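Local coordinates for protein trehalose-6-phosphate phosphatase (Neosartorya fumigata, PDB 5DXL) that belongs to the trehalose-phosphatase family of the HAD clan and is built round a largely parallel beta sheet flanked by helices, at residues K20-F25 against R59-I64; T50-A55 against G78-L83. All blocks are in the same frame, centred on the assembly; numbering follows the deposited sequence.

How the contacts relate
Contact 1 pairs two neighbouring parallel strands at the middle of the main sheet; contact 2 lies on one side of that sheet, where helix 45-56 meets the loop between helix 70-77 and strand 84-87. The centres of the contacts are about 10 Å apart. Strand 21-25, helix 45-56 and strand 60-65 follow one another as a beta-alpha-beta unit, so the helix used in contact 2 is the crossover between the strands of contact 1. The two also touch directly: V62 CG1 packs 3.6 Å from L83 CD2, F23 CZ lies 3.8 Å from L54 CD1, and N60 ND2 is 2.9 Å from L54 O, a probable hydrogen bond.

Contact 1: residues K20-F25 against R59-I64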
# COMPACT_ATOMS: atom_id res chain seq x y z
N LYS A 20 -16.97 -1.72 14.38
CA LYS A 20 -16.45 -1.33 13.07
C LYS A 20 -15.03 -1.86 12.92
O LYS A 20 -14.19 -1.69 13.81
CB LYS A 20 -16.44 0.18 12.88
CG LYS A 20 -17.80 0.87 12.84
CD LYS A 20 -17.59 2.32 12.44
CE LYS A 20 -18.71 3.22 12.95
NZ LYS A 20 -18.27 4.64 12.90
N ARG A 21 -14.76 -2.47 11.77
CA ARG A 21 -13.44 -3.06 11.52
C ARG A 21 -12.85 -2.51 10.23
O ARG A 21 -13.58 -2.29 9.26
CB ARG A 21 -13.53 -4.59 11.41
CG ARG A 21 -14.06 -5.35 12.63
CD ARG A 21 -15.58 -5.40 12.64
NE ARG A 21 -16.06 -6.46 13.51
CZ ARG A 21 -16.58 -7.61 13.10
NH1 ARG A 21 -16.71 -7.87 11.80
NH2 ARG A 21 -17.00 -8.49 14.00
N LEU A 22 -11.54 -2.31 10.23
CA LEU A 22 -10.83 -1.84 9.04
C LEU A 22 -9.72 -2.82 8.69
O LEU A 22 -8.92 -3.17 9.55
CB LEU A 22 -10.25 -0.45 9.26
CG LEU A 22 -9.32 0.09 8.17
CD1 LEU A 22 -10.05 0.29 6.84
CD2 LEU A 22 -8.70 1.40 8.64
N PHE A 23 -9.71 -3.26 7.43
CA PHE A 23 -8.67 -4.17 6.93
C PHE A 23 -7.92 -3.51 5.78
O PHE A 23 -8.54 -2.98 4.85
CB PHE A 23 -9.28 -5.49 6.44
CG PHE A 23 -9.90 -6.32 7.52
CD1 PHE A 23 -9.18 -7.33 8.13
CD2 PHE A 23 -11.22 -6.11 7.91
CE1 PHE A 23 -9.76 -8.11 9.13
CE2 PHE A 23 -11.80 -6.88 8.92
CZ PHE A 23 -11.08 -7.89 9.51
N MSE A 24 -6.59 -3.51 5.83
CA MSE A 24 -5.79 -3.01 4.73
C MSE A 24 -4.74 -4.05 4.38
O MSE A 24 -3.86 -4.35 5.19
CB MSE A 24 -5.16 -1.65 5.10
CG MSE A 24 -6.21 -0.59 5.39
SE MSE A 24 -5.52 1.18 5.91
CE MSE A 24 -4.67 0.72 7.59
N PHE A 25 -4.86 -4.62 3.18
CA PHE A 25 -3.97 -5.70 2.73
C PHE A 25 -3.18 -5.31 1.49
O PHE A 25 -3.78 -4.91 0.50
CB PHE A 25 -4.77 -6.95 2.34
CG PHE A 25 -5.72 -7.45 3.40
CD1 PHE A 25 -5.36 -7.47 4.74
CD2 PHE A 25 -6.95 -7.92 3.03
CE1 PHE A 25 -6.26 -7.97 5.70
CE2 PHE A 25 -7.85 -8.43 3.98
CZ PHE A 25 -7.50 -8.46 5.30
N ARG A 59 -19.86 -4.69 8.76
CA ARG A 59 -19.08 -4.14 9.85
C ARG A 59 -17.63 -3.98 9.41
O ARG A 59 -16.87 -3.26 10.05
CB ARG A 59 -19.15 -5.03 11.09
CG ARG A 59 -20.57 -5.20 11.66
CD ARG A 59 -20.58 -6.22 12.79
NE ARG A 59 -20.26 -7.57 12.32
CZ ARG A 59 -20.13 -8.64 13.10
NH1 ARG A 59 -20.30 -8.54 14.42
NH2 ARG A 59 -19.85 -9.82 12.56
N ASN A 60 -17.27 -4.66 8.32
CA ASN A 60 -15.88 -4.63 7.83
C ASN A 60 -15.72 -3.67 6.66
O ASN A 60 -16.54 -3.62 5.76
CB ASN A 60 -15.42 -6.03 7.40
CG ASN A 60 -15.46 -7.04 8.53
OD1 ASN A 60 -15.35 -6.68 9.70
ND2 ASN A 60 -15.59 -8.31 8.18
N ALA A 61 -14.63 -2.91 6.68
CA ALA A 61 -14.21 -2.16 5.50
C ALA A 61 -12.93 -2.83 5.04
O ALA A 61 -11.93 -2.81 5.76
CB ALA A 61 -13.99 -0.68 5.82
N VAL A 62 -12.96 -3.43 3.85
CA VAL A 62 -11.84 -4.25 3.40
C VAL A 62 -11.17 -3.61 2.20
O VAL A 62 -11.81 -3.40 1.16
CB VAL A 62 -12.32 -5.69 3.05
CG1 VAL A 62 -11.13 -6.55 2.63
CG2 VAL A 62 -13.04 -6.32 4.24
N TRP A 63 -9.89 -3.30 2.35
CA TRP A 63 -9.11 -2.62 1.31
C TRP A 63 -7.96 -3.47 0.80
O TRP A 63 -7.22 -4.07 1.60
CB TRP A 63 -8.55 -1.30 1.84
CG TRP A 63 -9.60 -0.23 1.88
CD1 TRP A 63 -10.49 0.01 2.89
CD2 TRP A 63 -9.90 0.70 0.85
NE1 TRP A 63 -11.31 1.06 2.55
CE2 TRP A 63 -10.97 1.50 1.30
CE3 TRP A 63 -9.35 0.96 -0.41
CZ2 TRP A 63 -11.49 2.54 0.53
CZ3 TRP A 63 -9.88 1.98 -1.18
CH2 TRP A 63 -10.94 2.76 -0.70
N ILE A 64 -7.82 -3.51 -0.52
CA ILE A 64 -6.64 -4.08 -1.17
C ILE A 64 -5.79 -2.90 -1.67
O ILE A 64 -6.29 -2.07 -2.43
CB ILE A 64 -7.01 -5.00 -2.35
CG1 ILE A 64 -8.06 -6.05 -1.97
CG2 ILE A 64 -5.76 -5.69 -2.94
CD1 ILE A 64 -7.68 -6.89 -0.77
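R21 lies opposite N60 and also grips it through its guanidinium: NH1 donates to N60 OD1 at 2.8 Å, 15° out of the guanidinium plane. The bend at chi2 (84°) brings the guanidinium edge-on to the amide oxygen, and R21 CD also comes to 3.2 Å from N60 OD1. The same oxygen lies in plane at the edge of the F23 ring, 3.6 Å from CE2, while N60 ND2 turns to Y15 OH; the amide therefore has partners at both ends.

The backbone ladder joins neighbouring parallel strands of a beta-alpha-beta unit in the HAD core sheet. R21 N donates to R59 O, A61 N to R21 O, F23 N to A61 O (2.8 Å), W63 N to F23 O and F25 N to W63 O. R59 runs alongside R21 in the same direction, its guanidinium plane turned 36° from the other, and R21 NH2 sits 3.2 Å above the centre of the R59 group.

Farther along, F23 and F25 share a face with V62 and I64. V62 CG1 reaches F25 CE2 at 4.0 Å, and I64 CD1 meets the F25 ring edge at CD2. On the opposite face, L22 CD1 touches W63 CD1 at 4.0 Å. D57 forms a salt bridge with R59 NH2 and a long, weak ion pair with R21 NH1, which probably eases the like charges; the contact grades from a charged start to an apolar interior.

Contact 2: residues T50-A55 against G78-L83; sequences TLKTLA and GHIPEL
A single water joins K52 to E82, donating to K52 O and to E82 OE1, at 2.9 Å in each case. The glutamate chain bends at chi2 (84°), which turns its carboxylate back to this water, and E82 CB lies 3.3 Å from A55 O near the end of the helix. A55 CB is the common point, meeting E82 CB at 3.8 Å, L83 CD2 at 4.0 Å and I80 CG2 at 4.1 Å.

I80 lies along the helix with both branches resting on K52. CG1 stands anti to the carbonyl carbon (chi1 -55°), and the CD1 beyond it reaches K52 CB at 3.9 Å and, a little farther off, L51 CB; CG2 meets K52 CA as well as A55. The lysine chain is extended and leads away from the loop.

The loop keeps its shape through a type I beta turn from I80 to L83, closed by L83 N to I80 O, and R94 binds the carbonyls of G78, I80 and L83. V62 of strand 60-65 touches A55. This is layered alpha/beta packing of the Rossmann-like HAD core, with the loop that leads into strand 84-87 laid against helix 45-56, the crossover between strands 21-25 and 60-65.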
# COMPACT_ATOMS: atom_id res chain seq x y z
N THR A 50 -12.18 -16.19 0.47
CA THR A 50 -11.81 -15.63 1.76
C THR A 50 -12.09 -14.14 1.80
O THR A 50 -12.67 -13.63 2.76
CB THR A 50 -10.32 -15.91 2.05
OG1 THR A 50 -10.11 -17.33 1.99
CG2 THR A 50 -9.92 -15.40 3.42
N LEU A 51 -11.71 -13.44 0.74
CA LEU A 51 -11.95 -12.00 0.65
C LEU A 51 -13.43 -11.68 0.51
O LEU A 51 -13.92 -10.74 1.13
CB LEU A 51 -11.18 -11.39 -0.53
CG LEU A 51 -9.67 -11.33 -0.37
CD1 LEU A 51 -9.04 -10.80 -1.65
CD2 LEU A 51 -9.29 -10.44 0.81
N LYS A 52 -14.14 -12.45 -0.31
CA LYS A 52 -15.56 -12.20 -0.52
C LYS A 52 -16.33 -12.34 0.79
O LYS A 52 -17.18 -11.50 1.13
CB LYS A 52 -16.11 -13.14 -1.58
CG LYS A 52 -17.59 -12.96 -1.82
CD LYS A 52 -18.09 -13.90 -2.89
CE LYS A 52 -19.59 -13.71 -3.12
NZ LYS A 52 -20.08 -14.61 -4.20
N THR A 53 -16.01 -13.38 1.55
CA THR A 53 -16.68 -13.62 2.82
C THR A 53 -16.36 -12.52 3.83
O THR A 53 -17.25 -12.04 4.53
CB THR A 53 -16.31 -15.01 3.37
OG1 THR A 53 -16.81 -16.01 2.46
CG2 THR A 53 -16.90 -15.24 4.76
N LEU A 54 -15.11 -12.10 3.89
CA LEU A 54 -14.74 -11.03 4.82
C LEU A 54 -15.47 -9.73 4.49
O LEU A 54 -15.98 -9.05 5.38
CB LEU A 54 -13.21 -10.82 4.79
CG LEU A 54 -12.70 -9.82 5.84
CD1 LEU A 54 -12.75 -10.45 7.22
CD2 LEU A 54 -11.27 -9.36 5.51
N ALA A 55 -15.54 -9.40 3.20
CA ALA A 55 -16.10 -8.13 2.77
C ALA A 55 -17.63 -8.13 2.80
O ALA A 55 -18.24 -7.08 2.77
CB ALA A 55 -15.61 -7.78 1.36
N GLY A 78 -12.69 -7.33 -8.71
CA GLY A 78 -13.68 -6.28 -8.82
C GLY A 78 -15.12 -6.76 -8.73
O GLY A 78 -16.03 -5.96 -8.52
N HIS A 79 -15.31 -8.07 -8.89
CA HIS A 79 -16.64 -8.66 -8.79
C HIS A 79 -17.14 -8.73 -7.35
O HIS A 79 -18.30 -9.07 -7.10
CB HIS A 79 -16.64 -10.07 -9.38
CG HIS A 79 -15.78 -11.02 -8.60
ND1 HIS A 79 -14.41 -10.96 -8.62
CD2 HIS A 79 -16.11 -12.01 -7.74
CE1 HIS A 79 -13.92 -11.90 -7.83
NE2 HIS A 79 -14.93 -12.55 -7.28
N ILE A 80 -16.25 -8.46 -6.39
CA ILE A 80 -16.63 -8.34 -4.98
C ILE A 80 -16.90 -6.86 -4.73
O ILE A 80 -15.99 -6.07 -4.53
CB ILE A 80 -15.53 -8.87 -4.05
CG1 ILE A 80 -15.18 -10.31 -4.43
CG2 ILE A 80 -15.97 -8.77 -2.58
CD1 ILE A 80 -13.88 -10.81 -3.84
N PRO A 81 -18.18 -6.47 -4.75
CA PRO A 81 -18.47 -5.03 -4.80
C PRO A 81 -18.04 -4.29 -3.54
O PRO A 81 -17.75 -3.10 -3.61
CB PRO A 81 -19.99 -4.99 -4.99
CG PRO A 81 -20.47 -6.29 -4.44
CD PRO A 81 -19.40 -7.29 -4.74
N GLU A 82 -17.98 -4.99 -2.41
CA GLU A 82 -17.65 -4.33 -1.16
C GLU A 82 -16.17 -4.01 -0.99
O GLU A 82 -15.80 -3.28 -0.08
CB GLU A 82 -18.11 -5.20 0.02
CG GLU A 82 -19.62 -5.50 0.07
CD GLU A 82 -20.03 -6.67 -0.79
OE1 GLU A 82 -19.16 -7.27 -1.47
OE2 GLU A 82 -21.23 -7.02 -0.79
N LEU A 83 -15.31 -4.58 -1.84
CA LEU A 83 -13.88 -4.31 -1.67
C LEU A 83 -13.54 -2.90 -2.06
O LEU A 83 -13.92 -2.44 -3.14
CB LEU A 83 -13.03 -5.26 -2.50
CG LEU A 83 -12.92 -6.72 -2.12
CD1 LEU A 83 -11.99 -7.40 -3.13
CD2 LEU A 83 -12.37 -6.85 -0.71
O HOH W 1 -18.89 -10.03 -0.70